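Local coordinates for protein cytosine-specific methyltransferase (Escherichia coli O157:H7 EDL933, PDB 3G7U) that probably methylates cytosine in DNA at carbon 5, using S-adenosyl-L-methionine as the methyl donor, as other members of the C5-methyltransferase family do, at residues Ala269-Ser272 against Thr276-Ile279. Numbering follows the deposited sequence.
Sequences ASLS and TDKI
L271 meets the chain at D277 across a short connecting loop, an instance of how one aliphatic side chain can join two pieces of a loop between which no hydrogen bond runs. Just before it, S270, in one of its two conformers, hydrogen-bonds through OG to E266 O in helix 262-269. The CB of L271 points toward 276-279, and its carbonyl accepts a hydrogen bond from R284. With CG anti to its own carbonyl carbon (chi1 -64°), the isobutyl fork reaches the other segment and straddles the start of D277. One prong, L271 CD1, touches D277 CB at 4.0 Å, while the other, L271 CD2, lies against the backbone, 4.0 Å from D277 CA and 4.3 Å from T276 O. The two side chains cross at about a right angle, and the contact is purely van der Waals. Both segments belong to the long loop between helices 262-269 and 321-328, away from the predicted active-site C81 and beyond the seven-stranded Rossmann-like sheet, the contact's centre about 29 Å from the centre of the chain. D277 swings its carboxylate anti to the backbone N (chi1 179°), leaving its methylene, not its carboxylate, against the leucine; OD1 forms a salt bridge with R267, which would be expected to offset the buried charge, and OD2 accepts the S280 N-H. At S272 the backbone N binds the carboxylate of E275.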
loop_
_atom_site.group_PDB
_atom_site.type_symbol
_atom_site.label_atom_id
_atom_site.label_comp_id
_atom_site.label_asym_id
_atom_site.label_seq_id
_atom_site.Cartn_x
_atom_site.Cartn_y
_atom_site.Cartn_z
ATOM N N ALA A 269 3.663 5.859 -29.408
ATOM C CA ALA A 269 4.291 7.155 -29.720
ATOM C C ALA A 269 3.265 8.183 -30.196
ATOM O O ALA A 269 3.455 9.378 -29.999
ATOM C CB ALA A 269 5.379 6.990 -30.766
ATOM N N SER A 270 2.172 7.703 -30.789
ATOM C CA SER A 270 1.195 8.614 -31.359
ATOM C C SER A 270 0.142 9.067 -30.346
ATOM O O SER A 270 -0.657 9.957 -30.633
ATOM C CB SER A 270 0.569 8.002 -32.610
ATOM O OG SER A 270 1.540 7.921 -33.645
ATOM N N LEU A 271 0.167 8.486 -29.143
ATOM C CA LEU A 271 -0.825 8.847 -28.124
ATOM C C LEU A 271 -0.572 10.236 -27.532
ATOM O O LEU A 271 0.563 10.610 -27.208
ATOM C CB LEU A 271 -0.905 7.769 -27.026
ATOM C CG LEU A 271 -1.398 6.382 -27.447
ATOM C CD1 LEU A 271 -1.299 5.420 -26.277
ATOM C CD2 LEU A 271 -2.841 6.412 -27.983
ATOM N N SER A 272 -1.628 11.038 -27.445
ATOM C CA SER A 272 -1.534 12.300 -26.723
ATOM C C SER A 272 -1.701 11.999 -25.227
ATOM O O SER A 272 -2.232 10.948 -24.847
ATOM C CB SER A 272 -2.598 13.306 -27.206
ATOM O OG SER A 272 -2.321 13.800 -28.514
ATOM N N THR A 276 -6.341 6.949 -24.353
ATOM C CA THR A 276 -6.395 5.524 -24.212
ATOM C C THR A 276 -6.171 4.934 -25.599
ATOM O O THR A 276 -6.751 5.407 -26.580
ATOM C CB THR A 276 -7.744 5.114 -23.639
ATOM O OG1 THR A 276 -7.991 5.881 -22.455
ATOM C CG2 THR A 276 -7.769 3.656 -23.285
ATOM N N ASP A 277 -5.288 3.942 -25.688
ATOM C CA ASP A 277 -5.056 3.250 -26.937
ATOM C C ASP A 277 -6.291 2.418 -27.248
ATOM O O ASP A 277 -6.673 1.570 -26.451
ATOM C CB ASP A 277 -3.828 2.348 -26.819
ATOM C CG ASP A 277 -3.540 1.583 -28.099
ATOM O OD1 ASP A 277 -3.183 2.238 -29.104
ATOM O OD2 ASP A 277 -3.665 0.339 -28.093
ATOM N N LYS A 278 -6.914 2.665 -28.397
ATOM C CA LYS A 278 -8.176 1.999 -28.758
ATOM C C LYS A 278 -8.022 0.487 -28.720
ATOM O O LYS A 278 -8.929 -0.216 -28.279
ATOM C CB LYS A 278 -8.694 2.453 -30.140
ATOM C CG LYS A 278 -9.517 3.767 -30.167
ATOM C CD LYS A 278 -8.719 4.999 -29.711
ATOM C CE LYS A 278 -9.524 6.277 -29.833
ATOM N NZ LYS A 278 -9.298 7.196 -28.672
ATOM N N ILE A 279 -6.847 0.003 -29.131
ATOM C CA ILE A 279 -6.581 -1.437 -29.232
ATOM C C ILE A 279 -6.205 -2.124 -27.905
ATOM O O ILE A 279 -6.868 -3.083 -27.513
ATOM C CB ILE A 279 -5.572 -1.744 -30.381
ATOM C CG1 ILE A 279 -6.225 -1.428 -31.735
ATOM C CG2 ILE A 279 -5.122 -3.198 -30.344
ATOM C CD1 ILE A 279 -5.251 -1.046 -32.844
#